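Local atomic coordinates of amidase (Bacillus anthracis, PDB entry 5EWQ), a protein that probably hydrolyses amide bonds, releasing ammonia from carboxylic acid amides, as a member of the amidase signature family. Residues Leu72-Ile75 / Gln76-Gln80; Thr275-Asn278 / Ala279-Tyr283; Tyr403-Thr406 / Leu407-Ala410. All blocks are in the same frame, centred on the assembly; numbering follows the deposited sequence.

Interactions 1, 2 and 3 are three separate local contacts, each within one run of chain, and all lie in the amidase family region. Interaction 1 is the C-terminal end of helix 64-79. Interaction 2 is the C-terminal end of helix 270-280. Interaction 3 is the start of helix 406-412. The centres of 1 and 2 are about 28 Å apart, those of 1 and 3 about 33 Å, and those of 2 and 3 about 35 Å. None touches another. Interactions 2 and 3 lie on opposite sides of the chain's centre. An acetate ion, probably from the crystallisation liquor, lies about 3 Å from the side chain of H78 in interaction 1.

Interaction 1: residues Leu72-Ile75 / Gln76-Gln80; sequences LFRI and QEHDQ
F73 and E77 meet one turn apart through a CH-pi contact. E77 CG sits over one face of the F73 ring, 4.0 Å from its centroid and displaced toward the rim. The E77 chain bends at chi2 (-71°); its carboxylate plane lies 21° from that of the ring. F73 also packs on I35, V38 and K39 of helix 35-45.

A second pair, R74 and H78, lies one residue on. H78 CD2 stands over a face of the R74 guanidinium, 4.0 Å from R74 NH2. The two planes are steeply inclined, so this is not a parallel stack. The guanidinium takes its polar partners elsewhere: NH1 forms a salt bridge with E42, and NH2 bonds to A214 O. These bonds probably fix its rotation beside the imidazole.

The segment is the C-terminal end of helix 64-79, and the backbone bonding changes there. Q76 N, E77 N and H78 N reach back four residues, to L72 O, F73 O and R74 O. I75 O instead receives Q80 N at 3.0 Å, five residues on, with D79 N as a weaker second donor. This is a pi-type widening of the last turn.

Apolar contact joins I75 CG2 to D79 CB at 3.8 Å, the two side chains lying side by side. I75 also packs on V88 and I91 of strand 88-91.

The polar end of D79 is held by several bonds. Q80 NE2 donates to D79 OD2 at 2.6 Å, which V88 N also reaches, while OD1 pairs with S87 OG.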
loop_
_atom_site.group_PDB
_atom_site.type_symbol
_atom_site.label_atom_id
_atom_site.label_comp_id
_atom_site.label_asym_id
_atom_site.label_seq_id
_atom_site.Cartn_x
_atom_site.Cartn_y
_atom_site.Cartn_z
ATOM N N LEU A 72 10.595 -7.251 -14.750
ATOM C CA LEU A 72 11.892 -6.583 -14.745
ATOM C C LEU A 72 12.106 -5.800 -16.036
ATOM O O LEU A 72 12.669 -4.706 -16.024
ATOM C CB LEU A 72 13.021 -7.598 -14.554
ATOM C CG LEU A 72 13.060 -8.347 -13.222
ATOM C CD1 LEU A 72 14.223 -9.327 -13.195
ATOM C CD2 LEU A 72 13.146 -7.371 -12.059
ATOM N N PHE A 73 11.648 -6.370 -17.145
ATOM C CA PHE A 73 11.761 -5.722 -18.445
ATOM C C PHE A 73 10.883 -4.477 -18.512
ATOM O O PHE A 73 11.276 -3.459 -19.082
ATOM C CB PHE A 73 11.391 -6.698 -19.563
ATOM C CG PHE A 73 11.454 -6.101 -20.938
ATOM C CD1 PHE A 73 12.671 -5.764 -21.507
ATOM C CD2 PHE A 73 10.297 -5.886 -21.669
ATOM C CE1 PHE A 73 12.733 -5.217 -22.775
ATOM C CE2 PHE A 73 10.351 -5.339 -22.937
ATOM C CZ PHE A 73 11.571 -5.005 -23.491
ATOM N N ARG A 74 9.694 -4.563 -17.923
ATOM C CA ARG A 74 8.767 -3.437 -17.909
ATOM C C ARG A 74 9.266 -2.318 -17.000
ATOM O O ARG A 74 9.126 -1.141 -17.324
ATOM C CB ARG A 74 7.373 -3.893 -17.468
ATOM C CG ARG A 74 6.667 -4.784 -18.477
ATOM C CD ARG A 74 5.252 -5.111 -18.031
ATOM N NE ARG A 74 4.446 -3.905 -17.862
ATOM C CZ ARG A 74 3.756 -3.325 -18.838
ATOM N NH1 ARG A 74 3.772 -3.839 -20.061
ATOM N NH2 ARG A 74 3.051 -2.229 -18.593
ATOM N N ILE A 75 9.848 -2.690 -15.864
ATOM C CA ILE A 75 10.425 -1.714 -14.946
ATOM C C ILE A 75 11.594 -0.993 -15.612
ATOM O O ILE A 75 11.789 0.209 -15.430
ATOM C CB ILE A 75 10.899 -2.380 -13.634
ATOM C CG1 ILE A 75 9.710 -2.975 -12.877
ATOM C CG2 ILE A 75 11.624 -1.378 -12.745
ATOM C CD1 ILE A 75 10.099 -3.743 -11.634
ATOM N N GLN A 76 12.361 -1.735 -16.403
ATOM C CA GLN A 76 13.509 -1.176 -17.104
ATOM C C GLN A 76 13.088 -0.214 -18.213
ATOM O O GLN A 76 13.751 0.793 -18.456
ATOM C CB GLN A 76 14.371 -2.300 -17.686
ATOM C CG GLN A 76 15.604 -1.820 -18.434
ATOM C CD GLN A 76 16.436 -2.962 -18.980
ATOM O OE1 GLN A 76 17.447 -3.346 -18.389
ATOM N NE2 GLN A 76 16.017 -3.514 -20.113
ATOM N N GLU A 77 11.977 -0.524 -18.876
ATOM C CA GLU A 77 11.543 0.243 -20.041
ATOM C C GLU A 77 10.507 1.318 -19.718
ATOM O O GLU A 77 10.337 2.266 -20.484
ATOM C CB GLU A 77 10.980 -0.702 -21.107
ATOM C CG GLU A 77 12.001 -1.662 -21.697
ATOM C CD GLU A 77 13.001 -0.971 -22.603
ATOM O OE1 GLU A 77 12.574 -0.159 -23.450
ATOM O OE2 GLU A 77 14.213 -1.236 -22.464
ATOM N N HIS A 78 9.815 1.177 -18.591
ATOM C CA HIS A 78 8.721 2.089 -18.268
ATOM C C HIS A 78 8.921 2.854 -16.961
ATOM O O HIS A 78 8.491 4.000 -16.842
ATOM C CB HIS A 78 7.395 1.324 -18.211
ATOM C CG HIS A 78 6.955 0.785 -19.536
ATOM N ND1 HIS A 78 7.143 1.468 -20.717
ATOM C CD2 HIS A 78 6.336 -0.374 -19.866
ATOM C CE1 HIS A 78 6.659 0.755 -21.719
ATOM N NE2 HIS A 78 6.164 -0.366 -21.230
ATOM N N ASP A 79 9.565 2.227 -15.982
ATOM C CA ASP A 79 9.725 2.855 -14.675
ATOM C C ASP A 79 10.980 3.721 -14.609
ATOM O O ASP A 79 10.945 4.831 -14.079
ATOM C CB ASP A 79 9.761 1.799 -13.568
ATOM C CG ASP A 79 9.761 2.411 -12.178
ATOM O OD1 ASP A 79 8.668 2.758 -11.680
ATOM O OD2 ASP A 79 10.854 2.546 -11.585
ATOM N N GLN A 80 12.085 3.213 -15.146
ATOM C CA GLN A 80 13.341 3.954 -15.143
ATOM C C GLN A 80 13.668 4.498 -16.532
ATOM O O GLN A 80 14.643 5.227 -16.712
ATOM C CB GLN A 80 14.481 3.071 -14.635
ATOM C CG GLN A 80 14.288 2.582 -13.206
ATOM C CD GLN A 80 14.166 3.721 -12.210
ATOM O OE1 GLN A 80 14.983 4.643 -12.200
ATOM N NE2 GLN A 80 13.137 3.667 -11.372
#

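Interaction 2: residues Thr275-Asn278 / Ala279-Tyr283; sequences TLFN and AMIGY
I281 CG2 sits over one face of the F277 ring, and M280 CE lies at its edge. I281 CG2 is the touching branch. It stands 3.7 Å from the ring centroid, 20° off the normal, in a CH-pi contact displaced toward the rim. The two side chains cross at about a right angle. F277 CG lies anti to its backbone N (chi1 -172°), and this carries the ring forward along the chain to meet both residues.

M280 is a selenomethionine. Its terminal methyl CE lies near the ring plane, 3.7 Å from F277 CD1. Its SE packs on L276 CG at 4.2 Å, so the side chain touches both L276 and F277. P265 of strand 263-267 packs on all three residues. Y301 meets the F277 ring too, with the planes at about 60°.

Helix 270-280 is weakly bonded here. A279 N bonds to L276 O at 3.3 Å, three residues back. The donor stands above the carbonyl plane rather than on a lone pair.

The side-chain contact itself is wholly apolar. Its stability should therefore rest on burial and dispersion, while N278 OD1 and T275 OG1 find polar partners outside it, in Y301 N and K271 O.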
loop_
_atom_site.group_PDB
_atom_site.type_symbol
_atom_site.label_atom_id
_atom_site.label_comp_id
_atom_site.label_asym_id
_atom_site.label_seq_id
_atom_site.Cartn_x
_atom_site.Cartn_y
_atom_site.Cartn_z
ATOM N N THR A 275 -5.804 -12.485 -1.722
ATOM C CA THR A 275 -4.840 -13.570 -1.871
ATOM C C THR A 275 -3.551 -13.245 -1.123
ATOM O O THR A 275 -3.013 -14.081 -0.396
ATOM C CB THR A 275 -4.522 -13.837 -3.353
ATOM O OG1 THR A 275 -5.707 -14.285 -4.022
ATOM C CG2 THR A 275 -3.445 -14.897 -3.484
ATOM N N LEU A 276 -3.068 -12.021 -1.302
ATOM C CA LEU A 276 -1.873 -11.552 -0.613
ATOM C C LEU A 276 -2.133 -11.386 0.880
ATOM O O LEU A 276 -1.247 -11.610 1.706
ATOM C CB LEU A 276 -1.396 -10.229 -1.217
ATOM C CG LEU A 276 -0.143 -9.599 -0.608
ATOM C CD1 LEU A 276 1.049 -10.523 -0.772
ATOM C CD2 LEU A 276 0.135 -8.247 -1.241
ATOM N N PHE A 277 -3.361 -11.002 1.217
ATOM C CA PHE A 277 -3.745 -10.732 2.598
ATOM C C PHE A 277 -3.736 -11.997 3.455
ATOM O O PHE A 277 -3.706 -11.925 4.684
ATOM C CB PHE A 277 -5.127 -10.074 2.636
ATOM C CG PHE A 277 -5.535 -9.587 3.996
ATOM C CD1 PHE A 277 -4.782 -8.633 4.660
ATOM C CD2 PHE A 277 -6.683 -10.068 4.603
ATOM C CE1 PHE A 277 -5.158 -8.178 5.910
ATOM C CE2 PHE A 277 -7.066 -9.616 5.852
ATOM C CZ PHE A 277 -6.303 -8.668 6.505
ATOM N N ASN A 278 -3.756 -13.154 2.800
ATOM C CA ASN A 278 -3.746 -14.434 3.502
ATOM C C ASN A 278 -2.422 -14.714 4.207
ATOM O O ASN A 278 -2.399 -15.328 5.273
ATOM C CB ASN A 278 -4.058 -15.574 2.531
ATOM C CG ASN A 278 -5.510 -15.593 2.097
ATOM O OD1 ASN A 278 -6.397 -15.168 2.838
ATOM N ND2 ASN A 278 -5.761 -16.091 0.892
ATOM N N ALA A 279 -1.323 -14.262 3.611
ATOM C CA ALA A 279 0.005 -14.554 4.142
ATOM C C ALA A 279 0.534 -13.442 5.040
ATOM O O ALA A 279 1.492 -13.645 5.785
ATOM C CB ALA A 279 0.980 -14.811 3.005
HETATM N N MSE A 280 -0.081 -12.268 4.967
HETATM C CA MSE A 280 0.360 -11.136 5.774
HETATM C C MSE A 280 -0.129 -11.256 7.212
HETATM O O MSE A 280 0.599 -10.939 8.154
HETATM C CB MSE A 280 -0.126 -9.819 5.173
HETATM C CG MSE A 280 0.306 -9.579 3.737
HETATM SE SE MSE A 280 -0.116 -7.757 3.193
HETATM C CE MSE A 280 -1.368 -7.331 4.626
ATOM N N ILE A 281 -1.366 -11.715 7.375
ATOM C CA ILE A 281 -1.960 -11.862 8.699
ATOM C C ILE A 281 -1.267 -12.955 9.502
ATOM O O ILE A 281 -0.552 -13.789 8.948
ATOM C CB ILE A 281 -3.462 -12.185 8.612
ATOM C CG1 ILE A 281 -3.679 -13.534 7.921
ATOM C CG2 ILE A 281 -4.201 -11.080 7.883
ATOM C CD1 ILE A 281 -5.134 -13.936 7.804
ATOM N N GLY A 282 -1.487 -12.945 10.812
ATOM C CA GLY A 282 -0.894 -13.937 11.689
ATOM C C GLY A 282 -0.614 -13.388 13.073
ATOM O O GLY A 282 -0.993 -12.261 13.393
ATOM N N TYR A 283 0.051 -14.190 13.897
ATOM C CA TYR A 283 0.382 -13.784 15.255
ATOM C C TYR A 283 1.860 -13.433 15.375
ATOM O O TYR A 283 2.705 -14.022 14.701
ATOM C CB TYR A 283 0.018 -14.890 16.249
ATOM C CG TYR A 283 0.344 -14.556 17.687
ATOM C CD1 TYR A 283 -0.495 -13.742 18.438
ATOM C CD2 TYR A 283 1.486 -15.058 18.296
ATOM C CE1 TYR A 283 -0.203 -13.433 19.753
ATOM C CE2 TYR A 283 1.786 -14.755 19.611
ATOM C CZ TYR A 283 0.939 -13.944 20.335
ATOM O OH TYR A 283 1.233 -13.639 21.645
#

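Interaction 3: residues Tyr403-Thr406 / Leu407-Ala410; sequences YGQT and LIEA
Q405 CG and I408 CG1 both turn into the space between backbone N and carbonyl carbon (chi1 52° and 68°), and this brings the two side chains together. From there the Q405 chain runs extended to its amide. I408 CG1 lies 3.7 Å from Q405 CB, and I408 CD1 lies 3.3 Å from Q405 OE1. The two side chains cross at a slant. I408 CG1 and CD1 touch the glutamine at CB, and CD1 also at OE1.

E409 approaches Q405 differently. The two side chains cross at about a right angle, and the amide and carboxylate planes are 38° apart. Q405 CG comes 3.9 Å from E409 CD. Q405 NE2 and E409 OE2 stand 3.7 Å apart, and each has a stronger partner elsewhere. E409 OE2 forms a salt bridge with K394. Q405 OE1 accepts from N393 ND2, and Q405 NE2 donates to I390 O. All three partners belong to helix 386-394, so this amide and carboxylate tie the two helices together.

The arrangement marks the start of helix 406-412, with Q405 in the N-cap position. Its carbonyl opens the bonding series: E409 N donates to Q405 O at 3.1 Å. A410 N follows with T406 O at 2.9 Å. Both are ordinary bonds of a helix, four residues back. The extended Q405 side chain is directed to the neighbouring helix.

Side-chain carbons of E409 and I408 also approach the Q405 carbonyl oxygen, from directions about at right angles. E409 CG lies 3.2 Å from Q405 O, and I408 CG1 is also close to it. I408 itself packs on L386 and N393. On another side of the helix, L407 packs on F177, and its backbone bonds to L175.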
loop_
_atom_site.group_PDB
_atom_site.type_symbol
_atom_site.label_atom_id
_atom_site.label_comp_id
_atom_site.label_asym_id
_atom_site.label_seq_id
_atom_site.Cartn_x
_atom_site.Cartn_y
_atom_site.Cartn_z
ATOM N N TYR A 403 12.855 19.655 0.014
ATOM C CA TYR A 403 11.667 20.353 0.493
ATOM C C TYR A 403 11.710 20.556 2.004
ATOM O O TYR A 403 10.694 20.865 2.625
ATOM C CB TYR A 403 10.405 19.585 0.092
ATOM C CG TYR A 403 10.308 19.325 -1.395
ATOM C CD1 TYR A 403 9.777 20.278 -2.255
ATOM C CD2 TYR A 403 10.755 18.128 -1.941
ATOM C CE1 TYR A 403 9.690 20.046 -3.616
ATOM C CE2 TYR A 403 10.671 17.887 -3.302
ATOM C CZ TYR A 403 10.138 18.849 -4.133
ATOM O OH TYR A 403 10.051 18.616 -5.486
ATOM N N GLY A 404 12.891 20.384 2.590
ATOM C CA GLY A 404 13.080 20.631 4.009
ATOM C C GLY A 404 12.790 19.433 4.894
ATOM O O GLY A 404 12.523 18.336 4.406
ATOM N N GLN A 405 12.844 19.652 6.205
ATOM C CA GLN A 405 12.599 18.594 7.180
ATOM C C GLN A 405 11.945 19.152 8.442
ATOM O O GLN A 405 12.303 18.776 9.558
ATOM C CB GLN A 405 13.905 17.878 7.531
ATOM C CG GLN A 405 15.032 18.809 7.958
ATOM C CD GLN A 405 16.279 18.060 8.387
ATOM O OE1 GLN A 405 16.304 16.830 8.406
ATOM N NE2 GLN A 405 17.322 18.802 8.734
ATOM N N THR A 406 10.977 20.043 8.251
ATOM C CA THR A 406 10.319 20.734 9.357
ATOM C C THR A 406 9.598 19.780 10.310
ATOM O O THR A 406 9.598 19.988 11.524
ATOM C CB THR A 406 9.304 21.771 8.833
ATOM O OG1 THR A 406 9.928 22.599 7.843
ATOM C CG2 THR A 406 8.791 22.645 9.969
ATOM N N LEU A 407 8.991 18.734 9.758
ATOM C CA LEU A 407 8.190 17.809 10.556
ATOM C C LEU A 407 9.027 16.970 11.520
ATOM O O LEU A 407 8.661 16.811 12.685
ATOM C CB LEU A 407 7.377 16.891 9.642
ATOM C CG LEU A 407 6.081 17.501 9.104
ATOM C CD1 LEU A 407 5.447 16.598 8.061
ATOM C CD2 LEU A 407 5.115 17.756 10.249
ATOM N N ILE A 408 10.145 16.434 11.039
ATOM C CA ILE A 408 11.001 15.611 11.887
ATOM C C ILE A 408 11.801 16.484 12.848
ATOM O O ILE A 408 12.285 16.009 13.876
ATOM C CB ILE A 408 11.964 14.735 11.058
ATOM C CG1 ILE A 408 13.013 15.592 10.351
ATOM C CG2 ILE A 408 11.191 13.895 10.057
ATOM C CD1 ILE A 408 14.018 14.783 9.563
ATOM N N GLU A 409 11.935 17.763 12.511
ATOM C CA GLU A 409 12.568 18.721 13.409
ATOM C C GLU A 409 11.627 19.061 14.556
ATOM O O GLU A 409 12.056 19.223 15.696
ATOM C CB GLU A 409 12.969 19.992 12.657
ATOM C CG GLU A 409 14.259 19.869 11.861
ATOM C CD GLU A 409 14.583 21.129 11.082
ATOM O OE1 GLU A 409 13.642 21.870 10.729
ATOM O OE2 GLU A 409 15.780 21.381 10.827
ATOM N N ALA A 410 10.338 19.158 14.243
ATOM C CA ALA A 410 9.323 19.460 15.244
ATOM C C ALA A 410 9.141 18.292 16.208
ATOM O O ALA A 410 8.885 18.489 17.396
ATOM C CB ALA A 410 8.003 19.804 14.572
#